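Local coordinates for protein beta-galacturonidase (Eisenbergiella tayi, PDB 6NCW) that hydrolyses beta-linked galacturonides as a gut bacterial family 2 glycoside hydrolase, and may also act on beta-glucuronides, at residues A[431-436]-A[479-484]; A[466-471]-A[489-494]; A[150-155]-A[245-250]; A[170-175]-A[184-189]. One frame throughout, in Å; residues are numbered along the deposited sequence.

Contact 1: A[431-436]-A[479-484]; sequences PKWYHD and HVKWSE
Trp-433, Lys-481 and Trp-482 join two beta-to-alpha loops of the TIM barrel, those following strands 425-428 and 461-466, beside the galacturonate site to which Tyr-434 belongs. The two indoles form a T-shaped (edge-to-face) pair: their six-membered rings have centroids 4.9 Å apart and planes at 86°. The benzo edge of Trp-433 does the touching. Its CZ2 stands over one face of Trp-482, 3.7 Å from CH2 of that ring, while the adjacent corner, Trp-433 CH2, lies 3.6 Å from the backbone N of Trp-482. With CG anti to the backbone N (chi1 -174°), Trp-433 sends its ring across to the other loop. Lys-481 runs alongside this indole, the two side chains heading opposite ways, CG 3.7 Å from Trp-433 CZ3, and its fully extended chain delivers NZ to the far loop. Phe-522 of a second subunit meets this group, edge-to-face with Trp-433, by cation-pi with Lys-481, and through its carbonyl with Trp-482 NE1, so the loops face a subunit interface. The ammonium donates to Trp-433 O at 3.1 Å, from 25° off the carbonyl plane, and forms a salt bridge with Asp-436 whose OD2 branch is weak. Lys-481 NZ reaches Asp-436 OD1 on its syn side at 3.3 Å, somewhat out of the carboxylate plane, and a water accepting from NZ donates to Asp-436 OD2 at 2.9 Å.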
# COMPACT_ATOMS: atom_id res chain seq x y z
N PRO A 431 23.66 13.45 -8.40
CA PRO A 431 24.14 13.73 -7.03
C PRO A 431 22.96 13.72 -6.07
O PRO A 431 21.86 14.17 -6.41
CB PRO A 431 24.76 15.12 -7.13
CG PRO A 431 23.96 15.77 -8.29
CD PRO A 431 23.81 14.64 -9.27
N LYS A 432 23.21 13.17 -4.88
CA LYS A 432 22.26 12.94 -3.79
C LYS A 432 21.38 11.73 -4.06
O LYS A 432 20.51 11.39 -3.23
CB LYS A 432 21.40 14.18 -3.47
CG LYS A 432 22.24 15.26 -2.77
CD LYS A 432 23.13 14.61 -1.71
CE LYS A 432 23.79 15.63 -0.78
NZ LYS A 432 22.78 16.34 0.06
N TRP A 433 21.59 11.01 -5.17
CA TRP A 433 20.98 9.69 -5.31
C TRP A 433 22.06 8.63 -5.48
O TRP A 433 22.28 7.85 -4.56
CB TRP A 433 19.95 9.66 -6.44
CG TRP A 433 19.25 8.33 -6.48
CD1 TRP A 433 19.39 7.35 -7.41
CD2 TRP A 433 18.34 7.81 -5.49
NE1 TRP A 433 18.61 6.26 -7.09
CE2 TRP A 433 17.95 6.52 -5.91
CE3 TRP A 433 17.79 8.32 -4.31
CZ2 TRP A 433 17.06 5.72 -5.19
CZ3 TRP A 433 16.90 7.52 -3.58
CH2 TRP A 433 16.54 6.25 -4.03
N TYR A 434 22.77 8.59 -6.60
CA TYR A 434 23.84 7.63 -6.82
C TYR A 434 25.19 8.08 -6.26
O TYR A 434 26.11 7.26 -6.21
CB TYR A 434 24.00 7.34 -8.32
CG TYR A 434 22.86 6.56 -8.93
CD1 TYR A 434 22.40 5.38 -8.34
CD2 TYR A 434 22.25 6.98 -10.11
CE1 TYR A 434 21.35 4.65 -8.90
CE2 TYR A 434 21.20 6.27 -10.68
CZ TYR A 434 20.75 5.10 -10.07
OH TYR A 434 19.72 4.37 -10.63
N HIS A 435 25.35 9.35 -5.88
CA HIS A 435 26.60 9.89 -5.33
C HIS A 435 26.25 10.81 -4.17
O HIS A 435 25.46 11.73 -4.35
CB HIS A 435 27.40 10.71 -6.37
CG HIS A 435 27.58 10.01 -7.67
ND1 HIS A 435 28.43 8.93 -7.83
CD2 HIS A 435 27.02 10.23 -8.89
CE1 HIS A 435 28.39 8.52 -9.09
NE2 HIS A 435 27.54 9.29 -9.75
N ASP A 436 26.85 10.60 -3.00
CA ASP A 436 26.57 11.49 -1.88
C ASP A 436 27.60 12.61 -1.88
O ASP A 436 28.66 12.52 -1.27
CB ASP A 436 26.53 10.72 -0.57
CG ASP A 436 25.20 9.99 -0.39
OD1 ASP A 436 24.14 10.61 -0.66
OD2 ASP A 436 25.23 8.79 -0.01
N HIS A 479 13.49 9.08 6.73
CA HIS A 479 13.80 9.61 5.40
C HIS A 479 14.90 8.80 4.71
O HIS A 479 15.78 9.37 4.06
CB HIS A 479 14.22 11.08 5.49
CG HIS A 479 13.17 11.99 6.06
ND1 HIS A 479 13.28 13.37 6.02
CD2 HIS A 479 11.98 11.73 6.66
CE1 HIS A 479 12.21 13.91 6.59
NE2 HIS A 479 11.41 12.94 6.98
N VAL A 480 14.86 7.47 4.85
CA VAL A 480 15.82 6.63 4.13
C VAL A 480 15.60 6.75 2.61
O VAL A 480 14.52 7.11 2.13
CB VAL A 480 15.71 5.16 4.59
CG1 VAL A 480 15.79 5.08 6.11
CG2 VAL A 480 14.40 4.55 4.09
N LYS A 481 16.65 6.44 1.85
CA LYS A 481 16.49 6.35 0.40
C LYS A 481 15.43 5.31 0.06
O LYS A 481 15.27 4.30 0.75
CB LYS A 481 17.83 6.01 -0.28
CG LYS A 481 18.76 7.22 -0.35
CD LYS A 481 20.14 6.91 -0.94
CE LYS A 481 20.99 8.20 -0.94
NZ LYS A 481 22.34 7.99 -1.50
N TRP A 482 14.67 5.62 -1.00
CA TRP A 482 13.46 4.98 -1.52
C TRP A 482 12.19 5.50 -0.85
O TRP A 482 11.10 5.25 -1.37
CB TRP A 482 13.49 3.44 -1.45
CG TRP A 482 14.65 2.82 -2.26
CD1 TRP A 482 15.75 2.17 -1.76
CD2 TRP A 482 14.79 2.80 -3.69
NE1 TRP A 482 16.57 1.74 -2.79
CE2 TRP A 482 16.00 2.12 -3.98
CE3 TRP A 482 14.02 3.30 -4.75
CZ2 TRP A 482 16.44 1.93 -5.29
CZ3 TRP A 482 14.46 3.09 -6.05
CH2 TRP A 482 15.67 2.43 -6.31
N SER A 483 12.28 6.21 0.28
CA SER A 483 11.10 6.85 0.85
C SER A 483 10.75 8.12 0.07
O SER A 483 11.60 8.78 -0.53
CB SER A 483 11.31 7.22 2.33
OG SER A 483 12.22 8.30 2.50
N GLU A 484 9.45 8.45 0.09
CA GLU A 484 9.00 9.67 -0.56
C GLU A 484 9.57 10.91 0.09
O GLU A 484 9.81 11.91 -0.59
CB GLU A 484 7.46 9.72 -0.55
CG GLU A 484 6.79 8.69 -1.47
CD GLU A 484 5.29 8.91 -1.59
OE1 GLU A 484 4.90 9.98 -2.12
OE2 GLU A 484 4.51 8.02 -1.16
O HOH W 1 24.04 6.14 0.23

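Contact 2: A[466-471]-A[489-494]; sequences IGAGAI and QALKEQ
Ala-490 presents its methyl straight to Ala-468, the two CB atoms meeting at 3.7 Å; with such small side chains, helix and loop backbones come close, the CA atoms of this pair being 6.5 Å apart. One residue on, Leu-491 applies its CD2 branch to the same methyl, 3.9 Å from Ala-468 CB, and the branch also lies beside the backbone of Gly-467. The helix here is 484-500 of the TIM barrel, packed on the loop that leaves strand 461-466 just after Glu-465, a residue of the galacturonate site. Gly-467 has an unusually extended backbone in which a CB would press on the preceding carbonyl. Gln-494, one turn beyond Ala-490, reaches this glycine with a chain extended beyond CG. Along the way its chain lies antiparallel to the Ile-466 side chain: Ile-466 CD1 packs 3.6 Å from Gln-494 CB, and Ile-466 CG1 lies 3.5 Å from the amide carbon, Gln-494 CD. Gln-494 NE2 donates to Gly-467 O at 3.0 Å. The N-H points well (162°), with the acceptor near the amide plane, yet the donor stands 53° above the carbonyl plane; the same NE2 has its stronger partner in Pro-431 O.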
# COMPACT_ATOMS: atom_id res chain seq x y z
N ILE A 466 18.25 14.62 -13.94
CA ILE A 466 18.55 14.64 -12.51
C ILE A 466 17.29 14.19 -11.77
O ILE A 466 16.17 14.47 -12.20
CB ILE A 466 19.02 16.05 -12.06
CG1 ILE A 466 19.64 16.03 -10.67
CG2 ILE A 466 17.86 17.05 -12.10
CD1 ILE A 466 20.56 17.24 -10.41
N GLY A 467 17.46 13.48 -10.65
CA GLY A 467 16.30 13.03 -9.90
C GLY A 467 16.66 11.99 -8.85
O GLY A 467 17.83 11.83 -8.48
N ALA A 468 15.63 11.28 -8.39
CA ALA A 468 15.81 10.38 -7.25
C ALA A 468 14.68 9.36 -7.22
O ALA A 468 13.55 9.65 -7.62
CB ALA A 468 15.84 11.17 -5.94
N GLY A 469 14.99 8.18 -6.69
CA GLY A 469 13.97 7.15 -6.56
C GLY A 469 13.05 7.41 -5.38
O GLY A 469 13.40 8.08 -4.41
N ALA A 470 11.84 6.86 -5.49
CA ALA A 470 10.90 6.80 -4.37
C ALA A 470 9.85 5.76 -4.72
O ALA A 470 9.24 5.83 -5.79
CB ALA A 470 10.24 8.14 -4.12
N ILE A 471 9.63 4.80 -3.82
CA ILE A 471 8.54 3.85 -4.00
C ILE A 471 7.29 4.49 -3.42
O ILE A 471 7.24 4.78 -2.22
CB ILE A 471 8.85 2.51 -3.31
CG1 ILE A 471 10.12 1.88 -3.91
CG2 ILE A 471 7.64 1.57 -3.46
CD1 ILE A 471 10.76 0.79 -3.01
N GLN A 489 13.49 15.79 -0.45
CA GLN A 489 14.71 16.52 -0.12
C GLN A 489 15.67 16.55 -1.30
O GLN A 489 16.28 17.58 -1.58
CB GLN A 489 15.41 15.88 1.09
CG GLN A 489 14.54 15.68 2.32
CD GLN A 489 15.22 14.82 3.41
OE1 GLN A 489 14.63 14.58 4.47
NE2 GLN A 489 16.44 14.36 3.14
N ALA A 490 15.86 15.41 -1.96
CA ALA A 490 16.77 15.34 -3.10
C ALA A 490 16.34 16.30 -4.21
O ALA A 490 17.14 17.10 -4.70
CB ALA A 490 16.84 13.91 -3.62
N LEU A 491 15.06 16.26 -4.59
CA LEU A 491 14.60 17.09 -5.70
C LEU A 491 14.68 18.57 -5.36
O LEU A 491 15.05 19.39 -6.20
CB LEU A 491 13.17 16.70 -6.10
CG LEU A 491 13.01 15.66 -7.23
CD1 LEU A 491 13.50 16.24 -8.55
CD2 LEU A 491 13.79 14.38 -6.90
N LYS A 492 14.38 18.93 -4.11
CA LYS A 492 14.50 20.33 -3.71
C LYS A 492 15.93 20.83 -3.90
O LYS A 492 16.16 21.86 -4.54
CB LYS A 492 14.03 20.49 -2.25
CG LYS A 492 13.83 21.94 -1.84
CD LYS A 492 13.44 22.07 -0.37
CE LYS A 492 13.05 23.51 -0.02
NZ LYS A 492 12.25 23.58 1.25
N GLU A 493 16.91 20.08 -3.38
CA GLU A 493 18.30 20.48 -3.54
C GLU A 493 18.76 20.42 -4.99
O GLU A 493 19.52 21.30 -5.44
CB GLU A 493 19.20 19.59 -2.67
CG GLU A 493 20.66 20.03 -2.76
CD GLU A 493 21.63 19.13 -2.01
OE1 GLU A 493 21.17 18.22 -1.29
OE2 GLU A 493 22.87 19.35 -2.15
N GLN A 494 18.37 19.39 -5.73
CA GLN A 494 18.78 19.25 -7.13
C GLN A 494 18.29 20.41 -7.99
O GLN A 494 19.05 20.95 -8.81
CB GLN A 494 18.28 17.92 -7.71
CG GLN A 494 19.02 16.73 -7.13
CD GLN A 494 18.36 15.41 -7.46
OE1 GLN A 494 17.23 15.39 -7.94
NE2 GLN A 494 19.06 14.30 -7.22

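Contact 3: A[150-155]-A[245-250]; sequences AYLSWI and DDIIDR
Asp-245 OD2 accepts the backbone N-H of Leu-152 at 2.7 Å, a nearly straight bond (N-H...O 163°) that meets the oxygen almost end-on along its C-O bond. It ties two border strands of the immunoglobulin-like beta-sandwich, 150-162 of one sheet and 245-251 of the other. Their short segments run nearly parallel, at 15° with axes 6.1 Å apart, but no backbone-to-backbone hydrogen bond links them; the aspartate spans the gap instead. Its CG is anti to the backbone N (chi1 -175°), which carries the carboxylate out toward the partner strand. Arg-11 adds a second tie: it forms a salt bridge with Asp-245 OD1 and also donates to Leu-152 O.

Beyond this polar end the join is apolar. Ile-247 points toward strand 150-155 and sets its CG2 methyl between two side chains, 3.9 Å from Leu-152 CD1 and 3.6 Å from Ile-155 CG2. Its other branch reaches the backbone, with Ile-247 CD1 3.9 Å from Trp-154 CA. Leu-152 and Ile-155, three positions apart, both point to the partner strand because regular alternation breaks between them: Ser-153 has a helical backbone conformation, and both Ser-153 and Trp-154 pair with Cys-173, as in a classic beta bulge. Near the far end a water takes over the bridging role, accepting from Ile-155 N at 3.0 Å and donating weakly to Asp-249 OD2 at 3.3 Å.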
# COMPACT_ATOMS: atom_id res chain seq x y z
N ALA A 150 0.95 8.41 -59.01
CA ALA A 150 2.01 9.07 -58.26
C ALA A 150 1.40 9.72 -57.02
O ALA A 150 0.21 10.04 -56.98
CB ALA A 150 2.73 10.11 -59.11
N TYR A 151 2.25 9.94 -56.01
CA TYR A 151 1.77 10.48 -54.74
C TYR A 151 2.85 11.29 -54.04
O TYR A 151 4.05 11.15 -54.30
CB TYR A 151 1.28 9.36 -53.81
CG TYR A 151 2.36 8.46 -53.26
CD1 TYR A 151 2.88 8.66 -51.97
CD2 TYR A 151 2.86 7.40 -54.01
CE1 TYR A 151 3.87 7.84 -51.45
CE2 TYR A 151 3.85 6.57 -53.50
CZ TYR A 151 4.35 6.79 -52.23
OH TYR A 151 5.33 5.96 -51.74
N LEU A 152 2.40 12.13 -53.12
CA LEU A 152 3.28 12.98 -52.31
C LEU A 152 3.79 12.18 -51.11
O LEU A 152 3.02 11.82 -50.22
CB LEU A 152 2.53 14.23 -51.88
CG LEU A 152 2.10 15.07 -53.09
CD1 LEU A 152 1.37 16.34 -52.71
CD2 LEU A 152 3.33 15.40 -53.93
N SER A 153 5.10 11.91 -51.09
CA SER A 153 5.71 11.11 -50.03
C SER A 153 5.90 11.91 -48.73
O SER A 153 5.68 11.38 -47.64
CB SER A 153 7.03 10.55 -50.54
OG SER A 153 7.84 10.13 -49.46
N TRP A 154 6.31 13.18 -48.82
CA TRP A 154 6.40 14.06 -47.66
C TRP A 154 6.55 15.50 -48.15
O TRP A 154 6.86 15.75 -49.32
CB TRP A 154 7.56 13.69 -46.72
CG TRP A 154 8.95 13.52 -47.36
CD1 TRP A 154 9.56 12.33 -47.67
CD2 TRP A 154 9.89 14.55 -47.73
NE1 TRP A 154 10.79 12.56 -48.22
CE2 TRP A 154 11.03 13.91 -48.26
CE3 TRP A 154 9.87 15.96 -47.68
CZ2 TRP A 154 12.14 14.62 -48.73
CZ3 TRP A 154 10.98 16.66 -48.14
CH2 TRP A 154 12.10 15.99 -48.67
N ILE A 155 6.30 16.45 -47.23
CA ILE A 155 6.57 17.87 -47.42
C ILE A 155 7.27 18.39 -46.15
O ILE A 155 6.85 18.08 -45.04
CB ILE A 155 5.28 18.65 -47.71
CG1 ILE A 155 5.54 20.16 -47.78
CG2 ILE A 155 4.20 18.34 -46.68
CD1 ILE A 155 4.39 20.93 -48.38
N ASP A 245 -3.66 14.19 -56.07
CA ASP A 245 -3.19 13.71 -54.77
C ASP A 245 -2.85 14.91 -53.90
O ASP A 245 -2.55 16.00 -54.40
CB ASP A 245 -1.96 12.79 -54.90
CG ASP A 245 -1.54 12.18 -53.56
OD1 ASP A 245 -2.41 11.63 -52.85
OD2 ASP A 245 -0.33 12.25 -53.21
N ASP A 246 -2.90 14.71 -52.58
CA ASP A 246 -2.51 15.77 -51.65
C ASP A 246 -1.71 15.21 -50.48
O ASP A 246 -1.61 13.99 -50.26
CB ASP A 246 -3.72 16.56 -51.12
CG ASP A 246 -4.68 15.73 -50.27
OD1 ASP A 246 -4.58 14.47 -50.18
OD2 ASP A 246 -5.58 16.36 -49.67
N ILE A 247 -1.11 16.14 -49.74
CA ILE A 247 -0.60 15.90 -48.39
C ILE A 247 -0.84 17.18 -47.60
O ILE A 247 -0.68 18.28 -48.14
CB ILE A 247 0.89 15.49 -48.39
CG1 ILE A 247 1.30 14.97 -47.01
CG2 ILE A 247 1.78 16.66 -48.80
CD1 ILE A 247 2.55 14.14 -47.04
N ILE A 248 -1.28 17.03 -46.36
CA ILE A 248 -1.52 18.16 -45.46
C ILE A 248 -0.71 17.93 -44.19
O ILE A 248 -0.73 16.83 -43.63
CB ILE A 248 -3.02 18.31 -45.14
CG1 ILE A 248 -3.85 18.33 -46.43
CG2 ILE A 248 -3.26 19.56 -44.35
CD1 ILE A 248 -5.37 18.29 -46.20
N ASP A 249 0.01 18.97 -43.75
CA ASP A 249 0.77 18.90 -42.51
C ASP A 249 0.51 20.16 -41.69
O ASP A 249 -0.35 20.96 -42.06
CB ASP A 249 2.27 18.73 -42.81
CG ASP A 249 2.97 17.80 -41.80
OD1 ASP A 249 2.78 18.00 -40.57
OD2 ASP A 249 3.70 16.89 -42.23
N ARG A 250 1.20 20.34 -40.57
CA ARG A 250 1.06 21.55 -39.76
C ARG A 250 2.42 22.15 -39.45
O ARG A 250 3.38 21.42 -39.18
CB ARG A 250 0.33 21.30 -38.45
CG ARG A 250 -1.16 21.42 -38.54
CD ARG A 250 -1.78 21.61 -37.18
NE ARG A 250 -1.21 20.68 -36.22
CZ ARG A 250 -1.81 20.30 -35.10
NH1 ARG A 250 -3.02 20.76 -34.79
NH2 ARG A 250 -1.21 19.46 -34.28
O HOH W 2 5.43 15.25 -44.57

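Contact 4: A[170-175]-A[184-189]; sequences AEICVR and GSVEVE
Ile-172 meets Val-186 and Val-188 tip to tip, one methyl against two. The terminal CD1 of the isoleucine lies 3.4 Å from Val-186 CG1, a squeezed methyl-methyl approach, and 3.5 Å from Val-188 CG2. Two valines on the same side of their strand thus receive a single methyl, each through a different branch: in Val-186 the touching CG1 is anti to the backbone N (chi1 169°), whereas in Val-188 the touching CG2 is anti to the carbonyl carbon. Ile-172 reaches that far because its chain is extended past CG1. Two looser pairs continue the interface to either end, Ala-170 CB with Val-188 CG1 and Val-174 CG2 with Val-186 CG2, both at 4.5 Å. No hydrogen bond crosses, and the short segment axes stay 9.8 Å apart at 139°, the geometry of facing layers in a beta-sandwich and not of paired strands. Although 165-176 and 182-190 follow each other in the chain, they belong to opposite sheets of the immunoglobulin-like domain. Strand 165-176 sits between 150-162 and 207-216, while 182-190 pairs with 193-202 and 227-238; Ala-235 and Leu-237 of that last strand, with Phe-195 and Ile-200 of 193-202, extend the same apolar interior.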
# COMPACT_ATOMS: atom_id res chain seq x y z
N ALA A 170 9.58 25.60 -48.74
CA ALA A 170 8.92 24.30 -48.73
C ALA A 170 9.64 23.34 -49.67
O ALA A 170 10.09 23.73 -50.74
CB ALA A 170 7.46 24.42 -49.15
N GLU A 171 9.74 22.09 -49.26
CA GLU A 171 10.38 21.06 -50.07
C GLU A 171 9.45 19.87 -50.06
O GLU A 171 8.95 19.47 -49.00
CB GLU A 171 11.77 20.69 -49.53
CG GLU A 171 12.52 19.67 -50.38
CD GLU A 171 13.90 19.31 -49.79
OE1 GLU A 171 14.45 18.26 -50.18
OE2 GLU A 171 14.42 20.08 -48.95
N ILE A 172 9.18 19.32 -51.24
CA ILE A 172 8.21 18.26 -51.40
C ILE A 172 8.85 17.12 -52.15
O ILE A 172 9.59 17.35 -53.11
CB ILE A 172 6.95 18.75 -52.13
CG1 ILE A 172 6.45 20.02 -51.47
CG2 ILE A 172 5.87 17.70 -52.11
CD1 ILE A 172 5.07 20.35 -51.85
N CYS A 173 8.56 15.90 -51.72
CA CYS A 173 9.07 14.70 -52.35
C CYS A 173 7.92 13.97 -53.03
O CYS A 173 6.90 13.69 -52.40
CB CYS A 173 9.73 13.81 -51.30
SG CYS A 173 10.63 12.45 -51.96
N VAL A 174 8.07 13.68 -54.33
CA VAL A 174 7.04 13.01 -55.11
C VAL A 174 7.60 11.69 -55.61
O VAL A 174 8.74 11.61 -56.07
CB VAL A 174 6.54 13.87 -56.29
CG1 VAL A 174 5.20 13.35 -56.80
CG2 VAL A 174 6.42 15.32 -55.88
N ARG A 175 6.79 10.64 -55.51
CA ARG A 175 7.16 9.31 -55.98
C ARG A 175 6.23 8.92 -57.12
O ARG A 175 5.00 8.95 -56.97
CB ARG A 175 7.10 8.29 -54.85
CG ARG A 175 7.49 6.87 -55.24
CD ARG A 175 7.72 6.07 -53.97
NE ARG A 175 7.75 4.63 -54.17
CZ ARG A 175 7.88 3.75 -53.17
NH1 ARG A 175 8.00 4.19 -51.92
NH2 ARG A 175 7.89 2.45 -53.42
N GLY A 184 3.55 17.25 -64.25
CA GLY A 184 2.51 17.87 -63.45
C GLY A 184 3.09 19.01 -62.64
O GLY A 184 4.22 19.46 -62.87
N SER A 185 2.29 19.48 -61.68
CA SER A 185 2.73 20.53 -60.78
C SER A 185 2.26 20.21 -59.36
O SER A 185 1.40 19.35 -59.15
CB SER A 185 2.21 21.91 -61.24
OG SER A 185 0.82 22.06 -61.00
N VAL A 186 2.84 20.91 -58.39
CA VAL A 186 2.40 20.83 -57.01
C VAL A 186 2.08 22.24 -56.54
O VAL A 186 2.92 23.15 -56.64
CB VAL A 186 3.45 20.17 -56.10
CG1 VAL A 186 3.08 20.36 -54.64
CG2 VAL A 186 3.54 18.71 -56.42
N GLU A 187 0.85 22.43 -56.04
CA GLU A 187 0.40 23.71 -55.52
C GLU A 187 0.41 23.68 -53.99
O GLU A 187 -0.17 22.78 -53.38
CB GLU A 187 -1.00 24.05 -56.03
CG GLU A 187 -1.53 25.36 -55.47
CD GLU A 187 -2.84 25.81 -56.09
OE1 GLU A 187 -3.20 27.00 -55.92
OE2 GLU A 187 -3.52 24.97 -56.72
N VAL A 188 1.04 24.68 -53.38
CA VAL A 188 1.33 24.69 -51.94
C VAL A 188 0.68 25.92 -51.32
O VAL A 188 0.95 27.05 -51.73
CB VAL A 188 2.84 24.69 -51.66
CG1 VAL A 188 3.10 24.79 -50.15
CG2 VAL A 188 3.51 23.46 -52.23
N GLU A 189 -0.18 25.69 -50.32
CA GLU A 189 -0.80 26.76 -49.55
C GLU A 189 -0.51 26.56 -48.07
O GLU A 189 -0.47 25.43 -47.58
CB GLU A 189 -2.30 26.80 -49.80
CG GLU A 189 -2.66 26.95 -51.28
CD GLU A 189 -4.06 27.51 -51.51
OE1 GLU A 189 -4.30 28.06 -52.62
OE2 GLU A 189 -4.91 27.41 -50.60

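The four contacts form two pairs in two domains. Contacts 1 and 2, with centres 7 Å apart, lie together where the loops after strands 425-428 and 461-466 meet helix 484-500: their segments alternate along the chain, and Lys-432 NZ makes a salt bridge of 2.8 Å with Glu-493 OE1. The Trp-433 side chain comes within about 3 Å of that of galacturonate-binding Lys-532 and about 7 Å of a bound glycerol. Contacts 3 and 4, with centres 8 Å apart, lie in the beta-sandwich; strands 150-162 and 165-176 are neighbours in one sheet, and each faces a strand of the other. The pairs lie on opposite sides of the chain's centre, and even contacts 2 and 3 have nearest atoms about 29 Å apart.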